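Local coordinates for protein beta-galactosidase (Marinomonas sp. ef1, PDB 6Y2K) that probably hydrolyses terminal beta-D-galactose residues from beta-galactosides such as lactose, as a cold-active, hexameric family GH42 glycoside hydrolase, at residues A[10-15]-A[351-356]; A[240-245]-A[263-268]; A[415-420]-A[456-461]; A[446-451]-A[587-592]. All coordinates share one frame; numbering follows the deposited sequence.

Interaction 1 of 4, residues A[10-15]-A[351-356]; sequences EHWPKS and YFRWRQ
W12 and R355 hold the nearest CA atoms of the two segments, yet these lie 9.5 Å apart, so side chains, not paired backbones, bridge the gap. Both segments lie at the rim of a TIM barrel: 10-15 follows strand 2-6, the first, and 351-356 takes in the end of strand 348-352, the last and its neighbour in the closed sheet. The indole of W12 carries most of the contact. R355, extended from CG to NE, lays its guanidinium on one indole face with the planes 5° apart and the centres 3.9 Å apart, an off-centre cation-pi contact as well. R355 CD sits over the six-membered ring of W12, 3.5 Å from the centroid. With an alanine in place of W12 the guanidinium would probably lose the flat surface that steadies it, leaving its hydrogen bonds, such as that of NH2 to P371 O, to hold it. Q356 O, buried without a polar partner, meets the edge of the indole at CH2. F182 of a second subunit packs on R353. That arginine bends at chi3 (-65°) and drives NH2, through an in-plane N-H, to the edge of the imidazole, where H11 ND1 accepts at 2.8 Å and 153°.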
# COMPACT_ATOMS: atom_id res chain seq x y z
N GLU A 10 -43.24 33.33 -14.55
CA GLU A 10 -43.95 33.42 -13.27
C GLU A 10 -43.06 33.58 -12.02
O GLU A 10 -43.57 33.90 -10.93
CB GLU A 10 -44.94 32.23 -13.11
CG GLU A 10 -44.34 30.89 -12.69
CD GLU A 10 -43.85 30.01 -13.83
OE1 GLU A 10 -43.50 30.51 -14.93
OE2 GLU A 10 -43.80 28.78 -13.59
N HIS A 11 -41.75 33.35 -12.15
CA HIS A 11 -40.81 33.61 -11.05
C HIS A 11 -40.23 35.02 -11.01
O HIS A 11 -39.54 35.36 -10.04
CB HIS A 11 -39.65 32.61 -11.09
CG HIS A 11 -40.07 31.19 -10.90
ND1 HIS A 11 -39.20 30.13 -11.00
CD2 HIS A 11 -41.28 30.64 -10.63
CE1 HIS A 11 -39.85 29.00 -10.81
NE2 HIS A 11 -41.12 29.28 -10.58
N TRP A 12 -40.50 35.83 -12.04
CA TRP A 12 -39.85 37.14 -12.20
C TRP A 12 -40.89 38.24 -12.42
O TRP A 12 -41.93 37.99 -13.02
CB TRP A 12 -38.85 37.13 -13.39
CG TRP A 12 -37.91 35.95 -13.34
CD1 TRP A 12 -37.90 34.88 -14.19
CD2 TRP A 12 -36.89 35.70 -12.36
NE1 TRP A 12 -36.93 33.98 -13.81
CE2 TRP A 12 -36.30 34.45 -12.68
CE3 TRP A 12 -36.42 36.41 -11.25
CZ2 TRP A 12 -35.26 33.90 -11.94
CZ3 TRP A 12 -35.37 35.85 -10.49
CH2 TRP A 12 -34.80 34.62 -10.85
N PRO A 13 -40.61 39.47 -11.95
CA PRO A 13 -41.56 40.55 -12.25
C PRO A 13 -41.72 40.79 -13.75
O PRO A 13 -40.77 40.59 -14.51
CB PRO A 13 -40.96 41.78 -11.54
CG PRO A 13 -39.57 41.42 -11.16
CD PRO A 13 -39.45 39.92 -11.16
N LYS A 14 -42.92 41.19 -14.16
CA LYS A 14 -43.24 41.44 -15.58
C LYS A 14 -42.32 42.48 -16.23
O LYS A 14 -42.10 42.44 -17.44
CB LYS A 14 -44.69 41.90 -15.74
CG LYS A 14 -45.71 40.82 -15.43
CD LYS A 14 -47.12 41.22 -15.85
CE LYS A 14 -48.13 40.15 -15.47
NZ LYS A 14 -49.49 40.48 -15.98
N SER A 15 -41.79 43.40 -15.42
CA SER A 15 -40.78 44.37 -15.87
C SER A 15 -39.48 43.75 -16.44
O SER A 15 -38.74 44.43 -17.15
CB SER A 15 -40.45 45.34 -14.74
OG SER A 15 -39.93 44.66 -13.61
N TYR A 351 -31.13 24.67 -22.49
CA TYR A 351 -30.51 24.76 -21.17
C TYR A 351 -31.57 24.93 -20.08
O TYR A 351 -32.75 25.14 -20.38
CB TYR A 351 -29.51 25.91 -21.12
CG TYR A 351 -28.47 25.86 -22.21
CD1 TYR A 351 -27.37 25.02 -22.11
CD2 TYR A 351 -28.57 26.67 -23.34
CE1 TYR A 351 -26.41 24.97 -23.11
CE2 TYR A 351 -27.62 26.62 -24.34
CZ TYR A 351 -26.54 25.77 -24.22
OH TYR A 351 -25.59 25.73 -25.21
N PHE A 352 -31.14 24.85 -18.83
CA PHE A 352 -32.05 25.00 -17.70
C PHE A 352 -31.28 25.35 -16.42
O PHE A 352 -30.41 24.60 -15.98
CB PHE A 352 -32.86 23.72 -17.49
CG PHE A 352 -33.57 23.66 -16.17
CD1 PHE A 352 -32.86 23.44 -14.99
CD2 PHE A 352 -34.94 23.82 -16.09
CE1 PHE A 352 -33.51 23.39 -13.78
CE2 PHE A 352 -35.59 23.77 -14.88
CZ PHE A 352 -34.88 23.55 -13.72
N ARG A 353 -31.62 26.49 -15.84
CA ARG A 353 -32.66 27.36 -16.38
C ARG A 353 -32.06 28.65 -16.94
O ARG A 353 -30.84 28.81 -16.99
CB ARG A 353 -33.70 27.68 -15.31
CG ARG A 353 -33.17 27.63 -13.89
CD ARG A 353 -34.30 27.66 -12.87
NE ARG A 353 -35.03 28.92 -12.90
CZ ARG A 353 -36.10 29.17 -12.15
NH1 ARG A 353 -36.56 28.26 -11.32
NH2 ARG A 353 -36.71 30.35 -12.24
N TRP A 354 -32.93 29.56 -17.36
CA TRP A 354 -32.49 30.84 -17.92
C TRP A 354 -31.83 31.70 -16.85
O TRP A 354 -30.77 32.29 -17.09
CB TRP A 354 -33.68 31.58 -18.54
CG TRP A 354 -33.42 33.04 -18.75
CD1 TRP A 354 -33.98 34.08 -18.06
CD2 TRP A 354 -32.54 33.63 -19.72
NE1 TRP A 354 -33.50 35.28 -18.53
CE2 TRP A 354 -32.62 35.03 -19.55
CE3 TRP A 354 -31.70 33.11 -20.71
CZ2 TRP A 354 -31.88 35.91 -20.34
CZ3 TRP A 354 -30.97 33.99 -21.49
CH2 TRP A 354 -31.07 35.38 -21.30
N ARG A 355 -32.45 31.78 -15.68
CA ARG A 355 -31.92 32.57 -14.58
C ARG A 355 -32.07 31.79 -13.28
O ARG A 355 -33.16 31.32 -12.96
CB ARG A 355 -32.69 33.89 -14.50
CG ARG A 355 -32.21 34.87 -13.44
CD ARG A 355 -33.03 36.15 -13.53
NE ARG A 355 -32.77 37.03 -12.39
CZ ARG A 355 -33.40 38.18 -12.15
NH1 ARG A 355 -34.33 38.64 -12.98
NH2 ARG A 355 -33.09 38.88 -11.06
N GLN A 356 -30.97 31.65 -12.54
CA GLN A 356 -30.94 30.93 -11.26
C GLN A 356 -31.93 31.55 -10.29
O GLN A 356 -31.90 32.76 -10.07
CB GLN A 356 -29.52 30.97 -10.69
CG GLN A 356 -29.34 30.30 -9.33
CD GLN A 356 -27.90 30.36 -8.82
OE1 GLN A 356 -26.96 30.63 -9.58
NE2 GLN A 356 -27.74 30.10 -7.53

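Interaction 2 of 4, residues A[240-245]-A[263-268]; sequences VHNYMG and SWDSYP
Y243 and W264 are paired residues of two parallel strands, and three backbone bonds tie the strands together. Y243 N gives a nearly straight bond to S263 O (2.8 Å, 170°), S263 N reaches H241 O at 3.1 Å, and the bond from D265 N to Y243 O is weak. Farther on the strands drift apart, and a water takes over: it accepts from G245 N (2.9 Å) and donates to D265 O (2.7 Å).

Side-chain hydrogen bonds add to this, on the sheet face that N242, S263 and D265 share. S263 OG, turned between its own backbone N and carbonyl carbon (chi1 72°), donates to H241 O at 2.7 Å from above the carbonyl plane, so that one oxygen is gripped twice by the same serine. N242 ND2 makes only a weak bond to D265 OD2 (3.1 Å), the amide and carboxylate planes being 64° apart. The amide is fixed mainly by N141 OD1 and by E142 N, which bonds N242 OD1. On the other face W264 NE1 bonds to H299 on helix 294-305.

Apolar packing is modest. V240 CG2 rests against S263 CB, and Y243 CB and W264 CB sit side by side at 4.2 Å. The W264 indole brings its CE3 edge near G245 N.

The two segments lie on strands five and six of the TIM barrel, joined by a beta-alpha-beta crossover through helix 252-256.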
# COMPACT_ATOMS: atom_id res chain seq x y z
N VAL A 240 -43.86 16.19 -27.12
CA VAL A 240 -42.59 15.72 -26.59
C VAL A 240 -42.74 15.45 -25.09
O VAL A 240 -43.61 16.03 -24.43
CB VAL A 240 -41.47 16.77 -26.87
CG1 VAL A 240 -41.73 18.10 -26.18
CG2 VAL A 240 -40.09 16.25 -26.48
N HIS A 241 -41.92 14.53 -24.59
CA HIS A 241 -41.72 14.39 -23.15
C HIS A 241 -40.23 14.45 -22.83
O HIS A 241 -39.38 14.14 -23.68
CB HIS A 241 -42.35 13.10 -22.61
CG HIS A 241 -42.30 13.04 -21.12
ND1 HIS A 241 -43.12 13.82 -20.32
CD2 HIS A 241 -41.46 12.40 -20.27
CE1 HIS A 241 -42.80 13.62 -19.05
NE2 HIS A 241 -41.80 12.77 -19.00
N ASN A 242 -39.91 14.89 -21.60
CA ASN A 242 -38.52 15.02 -21.15
C ASN A 242 -38.11 13.85 -20.25
O ASN A 242 -38.50 13.77 -19.09
CB ASN A 242 -38.25 16.41 -20.52
CG ASN A 242 -39.13 16.73 -19.32
OD1 ASN A 242 -40.27 16.27 -19.22
ND2 ASN A 242 -38.60 17.53 -18.41
N TYR A 243 -37.33 12.93 -20.83
CA TYR A 243 -36.82 11.74 -20.15
C TYR A 243 -35.52 12.05 -19.42
O TYR A 243 -34.98 13.16 -19.52
CB TYR A 243 -36.59 10.62 -21.16
CG TYR A 243 -37.79 10.33 -22.04
CD1 TYR A 243 -39.02 9.99 -21.48
CD2 TYR A 243 -37.69 10.38 -23.44
CE1 TYR A 243 -40.13 9.71 -22.28
CE2 TYR A 243 -38.80 10.10 -24.25
CZ TYR A 243 -40.01 9.77 -23.66
OH TYR A 243 -41.11 9.49 -24.47
N MET A 244 -35.01 11.07 -18.67
CA MET A 244 -33.88 11.30 -17.76
C MET A 244 -32.72 10.35 -18.02
O MET A 244 -32.88 9.32 -18.67
CB MET A 244 -34.35 11.14 -16.32
CG MET A 244 -35.40 12.16 -15.91
SD MET A 244 -36.13 11.80 -14.30
CE MET A 244 -37.17 10.39 -14.68
N GLY A 245 -31.56 10.74 -17.51
CA GLY A 245 -30.40 9.85 -17.48
C GLY A 245 -30.58 8.80 -16.40
O GLY A 245 -31.07 9.10 -15.31
N SER A 263 -37.15 13.87 -25.88
CA SER A 263 -36.19 14.80 -25.30
C SER A 263 -35.69 14.24 -24.00
O SER A 263 -36.33 13.37 -23.40
CB SER A 263 -36.80 16.19 -25.08
OG SER A 263 -37.72 16.20 -24.02
N TRP A 264 -34.53 14.72 -23.55
CA TRP A 264 -34.01 14.28 -22.26
C TRP A 264 -33.18 15.33 -21.56
O TRP A 264 -32.83 16.37 -22.13
CB TRP A 264 -33.29 12.93 -22.39
CG TRP A 264 -31.89 13.00 -22.84
CD1 TRP A 264 -31.45 13.27 -24.10
CD2 TRP A 264 -30.72 12.76 -22.05
NE1 TRP A 264 -30.07 13.23 -24.14
CE2 TRP A 264 -29.60 12.91 -22.90
CE3 TRP A 264 -30.51 12.41 -20.71
CZ2 TRP A 264 -28.29 12.75 -22.44
CZ3 TRP A 264 -29.21 12.25 -20.25
CH2 TRP A 264 -28.11 12.42 -21.11
N ASP A 265 -32.91 15.05 -20.28
CA ASP A 265 -32.37 16.01 -19.35
C ASP A 265 -31.00 15.53 -18.89
O ASP A 265 -30.89 14.56 -18.14
CB ASP A 265 -33.35 16.17 -18.18
CG ASP A 265 -34.73 16.67 -18.62
OD1 ASP A 265 -34.84 17.21 -19.73
OD2 ASP A 265 -35.71 16.55 -17.85
N SER A 266 -29.96 16.23 -19.36
CA SER A 266 -28.56 15.81 -19.21
C SER A 266 -27.83 16.67 -18.20
O SER A 266 -27.62 17.88 -18.40
CB SER A 266 -27.83 15.89 -20.55
OG SER A 266 -26.48 15.45 -20.39
N TYR A 267 -27.40 16.02 -17.11
CA TYR A 267 -26.64 16.67 -16.07
C TYR A 267 -25.41 15.83 -15.77
O TYR A 267 -25.37 15.12 -14.76
CB TYR A 267 -27.52 16.85 -14.84
CG TYR A 267 -28.72 17.74 -15.08
CD1 TYR A 267 -28.59 19.13 -15.06
CD2 TYR A 267 -29.98 17.20 -15.33
CE1 TYR A 267 -29.68 19.96 -15.28
CE2 TYR A 267 -31.08 18.02 -15.55
CZ TYR A 267 -30.92 19.39 -15.53
OH TYR A 267 -32.00 20.21 -15.72
N PRO A 268 -24.39 15.90 -16.66
CA PRO A 268 -23.23 15.00 -16.59
C PRO A 268 -22.47 14.99 -15.27
O PRO A 268 -21.97 13.94 -14.88
CB PRO A 268 -22.33 15.52 -17.72
CG PRO A 268 -23.27 16.18 -18.66
CD PRO A 268 -24.23 16.88 -17.75
O HOH W 1 -31.53 13.20 -15.91

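Interaction 3 of 4, residues A[415-420]-A[456-461]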
# COMPACT_ATOMS: atom_id res chain seq x y z
N MET A 415 -29.06 -3.35 -28.92
CA MET A 415 -30.48 -3.52 -28.58
C MET A 415 -30.72 -3.39 -27.08
O MET A 415 -30.24 -4.23 -26.30
CB MET A 415 -30.99 -4.88 -29.07
CG MET A 415 -32.47 -5.15 -28.84
SD MET A 415 -33.04 -6.66 -29.64
CE MET A 415 -33.07 -6.10 -31.35
N PHE A 416 -31.48 -2.36 -26.69
CA PHE A 416 -31.86 -2.11 -25.30
C PHE A 416 -33.36 -2.38 -25.14
O PHE A 416 -34.18 -1.81 -25.87
CB PHE A 416 -31.56 -0.66 -24.92
CG PHE A 416 -31.74 -0.37 -23.46
CD1 PHE A 416 -32.98 0.01 -22.96
CD2 PHE A 416 -30.67 -0.51 -22.57
CE1 PHE A 416 -33.15 0.27 -21.61
CE2 PHE A 416 -30.85 -0.26 -21.22
CZ PHE A 416 -32.09 0.13 -20.74
N ASP A 417 -33.70 -3.22 -24.16
CA ASP A 417 -35.08 -3.65 -23.92
C ASP A 417 -35.44 -3.38 -22.46
O ASP A 417 -34.87 -3.99 -21.56
CB ASP A 417 -35.18 -5.15 -24.24
CG ASP A 417 -36.61 -5.63 -24.36
OD1 ASP A 417 -37.19 -5.57 -25.47
OD2 ASP A 417 -37.16 -6.10 -23.34
N TYR A 418 -36.38 -2.46 -22.22
CA TYR A 418 -36.83 -2.16 -20.85
C TYR A 418 -37.38 -3.40 -20.13
O TYR A 418 -37.14 -3.58 -18.93
CB TYR A 418 -37.84 -1.00 -20.83
CG TYR A 418 -37.19 0.32 -21.13
CD1 TYR A 418 -36.59 1.08 -20.11
CD2 TYR A 418 -37.14 0.82 -22.43
CE1 TYR A 418 -35.98 2.29 -20.38
CE2 TYR A 418 -36.53 2.04 -22.71
CZ TYR A 418 -35.95 2.77 -21.68
OH TYR A 418 -35.33 3.97 -21.96
N ASP A 419 -38.07 -4.26 -20.86
CA ASP A 419 -38.60 -5.48 -20.26
C ASP A 419 -37.48 -6.39 -19.75
O ASP A 419 -37.60 -6.95 -18.66
CB ASP A 419 -39.53 -6.23 -21.21
CG ASP A 419 -40.47 -7.16 -20.49
OD1 ASP A 419 -41.45 -6.66 -19.90
OD2 ASP A 419 -40.22 -8.39 -20.51
N ALA A 420 -36.41 -6.52 -20.53
CA ALA A 420 -35.21 -7.26 -20.11
C ALA A 420 -34.57 -6.61 -18.88
O ALA A 420 -34.20 -7.31 -17.93
CB ALA A 420 -34.19 -7.35 -21.24
N VAL A 456 -31.35 0.58 -30.10
CA VAL A 456 -32.63 0.24 -30.71
C VAL A 456 -33.50 -0.63 -29.80
O VAL A 456 -32.97 -1.40 -28.99
CB VAL A 456 -32.44 -0.46 -32.08
CG1 VAL A 456 -31.60 0.40 -33.00
CG2 VAL A 456 -31.82 -1.85 -31.93
N PRO A 457 -34.83 -0.53 -29.95
CA PRO A 457 -35.72 -1.44 -29.23
C PRO A 457 -35.74 -2.80 -29.89
O PRO A 457 -35.25 -2.95 -31.02
CB PRO A 457 -37.08 -0.77 -29.38
CG PRO A 457 -37.00 -0.05 -30.68
CD PRO A 457 -35.59 0.45 -30.76
N SER A 458 -36.33 -3.78 -29.21
CA SER A 458 -36.36 -5.15 -29.72
C SER A 458 -37.27 -5.34 -30.94
O SER A 458 -37.07 -6.30 -31.69
CB SER A 458 -36.70 -6.14 -28.61
OG SER A 458 -37.94 -5.83 -28.02
N ASN A 459 -38.22 -4.44 -31.15
CA ASN A 459 -39.06 -4.47 -32.37
C ASN A 459 -38.52 -3.65 -33.55
O ASN A 459 -39.22 -3.48 -34.55
CB ASN A 459 -40.49 -4.05 -32.03
CG ASN A 459 -40.61 -2.59 -31.60
OD1 ASN A 459 -39.61 -1.87 -31.47
ND2 ASN A 459 -41.84 -2.15 -31.39
N ALA A 460 -37.29 -3.13 -33.45
CA ALA A 460 -36.74 -2.29 -34.52
C ALA A 460 -36.42 -3.12 -35.77
O ALA A 460 -35.99 -4.28 -35.66
CB ALA A 460 -35.48 -1.58 -34.04
N PRO A 461 -36.65 -2.54 -36.97
CA PRO A 461 -36.12 -3.19 -38.17
C PRO A 461 -34.58 -3.15 -38.16
O PRO A 461 -33.99 -2.16 -37.74
CB PRO A 461 -36.70 -2.38 -39.34
CG PRO A 461 -37.20 -1.11 -38.75
CD PRO A 461 -37.45 -1.34 -37.28
O HOH W 2 -37.62 -3.18 -26.58
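M415 and S458 lie alongside each other where two neighbouring parallel strands, 412-415 and 453-456, end in the mixed sheet of the trimerisation domain. The thioether does the touching: M415, with CG anti to the backbone N (chi1 -177°), is bent at its last torsion, which lays SD 3.6 Å from S458 CA and brings CE close to P457 O. Behind it M415 CB and V456 CG2 make a looser contact on the same sheet face, while F416 N continues the strand pairing with a bond to V456 O (2.9 Å). F416 itself swings its ring off toward Y435 and helix 435-448. D417 meets the serine from another direction; it is modelled in two conformers, so its bonds hold for the one described here. Its carboxylate splits its work. OD2 uses its anti lone pair to accept from A420 N at 2.9 Å, an N-cap that starts helix 418-426, whereas OD1 faces the type I turn P457-A460. A water bridges the same two residues, donating to D417 OD1 and accepting from S458 N at 3.0 Å. S458 OG donates to D417 OD1 across 2.7 Å, nearly in line with the C-O bond of the carboxylate.

Interaction 4 of 4, residues A[446-451]-A[587-592]; sequences MRELGL and LLKASL
A Schellman motif closes helix 435-448 just where M446, E448 and L449 pack against K589 and L592 of helix 585-598. G450, with positive phi, is its C-prime residue: L451 N returns to M446 O and G450 N to R447 O (3.0 Å). The turn places L449 toward the second helix. Its CD1 rests against both K589 O at 3.6 Å and L592 CB at 3.7 Å, and its CG lies beside the aliphatic CG of K589. L592 in turn sends CD1 to M446 CG, 3.9 Å away, although the CB of that methionine points off from the partner helix. L588 and L592 extend this apolar seam onto A445.

At its partly exposed border the seam turns ionic. K589, bent at chi3 (-65°), crosses the extended E448 at about a right angle. K589 NZ makes a salt bridge of 3.0 Å to E448 OE1, coming from above the carboxylate plane (60° out of it). N585 joins the two ends, its OD1 accepting from the ammonium and its ND2 donating to the same OE1. A leucine replacing K589 would probably leave E448 OE1 without its lysine partner, held by N585 ND2 alone among the partners described.

The contact thus joins the Schellman-capped end of helix 435-448 to the flank of helix 585-598 within the alpha/beta trimerisation domain.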
# COMPACT_ATOMS: atom_id res chain seq x y z
N MET A 446 -17.44 0.04 -27.53
CA MET A 446 -17.74 0.48 -28.91
C MET A 446 -17.23 1.89 -29.16
O MET A 446 -16.61 2.18 -30.20
CB MET A 446 -19.25 0.46 -29.19
CG MET A 446 -19.90 -0.91 -29.24
SD MET A 446 -21.69 -0.74 -29.39
CE MET A 446 -22.13 -2.46 -29.51
N ARG A 447 -17.49 2.77 -28.19
CA ARG A 447 -17.11 4.18 -28.30
C ARG A 447 -15.61 4.41 -28.23
O ARG A 447 -15.08 5.29 -28.93
CB ARG A 447 -17.82 4.99 -27.22
CG ARG A 447 -19.33 5.09 -27.42
CD ARG A 447 -19.69 6.40 -28.10
NE ARG A 447 -19.46 7.52 -27.18
CZ ARG A 447 -19.40 8.80 -27.53
NH1 ARG A 447 -19.54 9.17 -28.81
NH2 ARG A 447 -19.19 9.72 -26.59
N GLU A 448 -14.91 3.62 -27.41
CA GLU A 448 -13.43 3.64 -27.36
C GLU A 448 -12.79 3.16 -28.67
O GLU A 448 -11.62 3.44 -28.92
CB GLU A 448 -12.91 2.81 -26.18
CG GLU A 448 -13.13 3.47 -24.83
CD GLU A 448 -12.76 2.58 -23.64
OE1 GLU A 448 -12.77 1.34 -23.77
OE2 GLU A 448 -12.45 3.13 -22.55
N LEU A 449 -13.56 2.42 -29.48
CA LEU A 449 -13.15 2.00 -30.83
C LEU A 449 -13.59 2.97 -31.93
O LEU A 449 -13.44 2.67 -33.11
CB LEU A 449 -13.70 0.60 -31.12
CG LEU A 449 -13.10 -0.52 -30.28
CD1 LEU A 449 -13.84 -1.82 -30.56
CD2 LEU A 449 -11.61 -0.69 -30.56
N GLY A 450 -14.11 4.14 -31.54
CA GLY A 450 -14.49 5.17 -32.49
C GLY A 450 -15.78 4.94 -33.26
O GLY A 450 -16.03 5.65 -34.23
N LEU A 451 -16.60 3.98 -32.83
CA LEU A 451 -17.81 3.62 -33.58
C LEU A 451 -18.97 4.60 -33.32
O LEU A 451 -19.17 5.05 -32.19
CB LEU A 451 -18.25 2.20 -33.23
CG LEU A 451 -17.30 1.07 -33.65
CD1 LEU A 451 -17.62 -0.22 -32.92
CD2 LEU A 451 -17.36 0.85 -35.16
N LEU A 587 -11.09 -7.24 -23.45
CA LEU A 587 -11.65 -8.30 -24.26
C LEU A 587 -12.89 -7.85 -25.03
O LEU A 587 -13.10 -8.30 -26.15
CB LEU A 587 -11.96 -9.52 -23.39
CG LEU A 587 -10.74 -10.27 -22.85
CD1 LEU A 587 -11.15 -11.26 -21.79
CD2 LEU A 587 -9.99 -10.98 -23.97
N LEU A 588 -13.70 -6.97 -24.45
CA LEU A 588 -14.83 -6.37 -25.16
C LEU A 588 -14.34 -5.66 -26.43
O LEU A 588 -14.90 -5.87 -27.51
CB LEU A 588 -15.61 -5.39 -24.28
CG LEU A 588 -16.58 -5.99 -23.25
CD1 LEU A 588 -17.09 -4.89 -22.33
CD2 LEU A 588 -17.75 -6.72 -23.89
N LYS A 589 -13.30 -4.85 -26.29
CA LYS A 589 -12.72 -4.15 -27.44
C LYS A 589 -12.10 -5.11 -28.46
O LYS A 589 -12.34 -4.96 -29.67
CB LYS A 589 -11.74 -3.08 -27.00
CG LYS A 589 -12.44 -1.86 -26.42
CD LYS A 589 -11.47 -0.76 -26.05
CE LYS A 589 -10.54 -1.19 -24.93
NZ LYS A 589 -10.11 -0.04 -24.09
N ALA A 590 -11.35 -6.11 -27.99
CA ALA A 590 -10.77 -7.12 -28.88
C ALA A 590 -11.85 -7.80 -29.71
O ALA A 590 -11.72 -7.93 -30.94
CB ALA A 590 -9.96 -8.16 -28.11
N SER A 591 -12.93 -8.21 -29.04
CA SER A 591 -14.04 -8.94 -29.68
C SER A 591 -14.81 -8.04 -30.65
O SER A 591 -15.11 -8.45 -31.76
CB SER A 591 -14.98 -9.54 -28.61
OG SER A 591 -14.28 -10.38 -27.70
N LEU A 592 -15.11 -6.80 -30.22
CA LEU A 592 -15.83 -5.86 -31.08
C LEU A 592 -15.03 -5.44 -32.32
O LEU A 592 -15.61 -5.24 -33.39
CB LEU A 592 -16.30 -4.63 -30.28
CG LEU A 592 -17.43 -4.95 -29.28
CD1 LEU A 592 -17.58 -3.86 -28.23
CD2 LEU A 592 -18.76 -5.20 -29.99

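Overall arrangement
Interactions 1 and 2 belong to one TIM barrel, interactions 3 and 4 to the trimerisation domain. The first two have centres 20 Å apart and meet where F352 CD1 comes within 3.4 Å of Y267 OH, a hydroxyl bonded to E314. Both lie at the C-terminal ends of barrel strands, where active sites of such enzymes open; glycerol, probably from the crystallisation liquor, lies about 5 Å from the side chain of Q356 and likewise from that of D265. Interaction 3 approaches interaction 2 to about 7 Å between nearest atoms; H252, from the helix linking the strands of interaction 2, meets both Y243 and Y418. Helix 435-448, which ends in interaction 4, also packs on F416 of interaction 3; these centres are 21 Å apart.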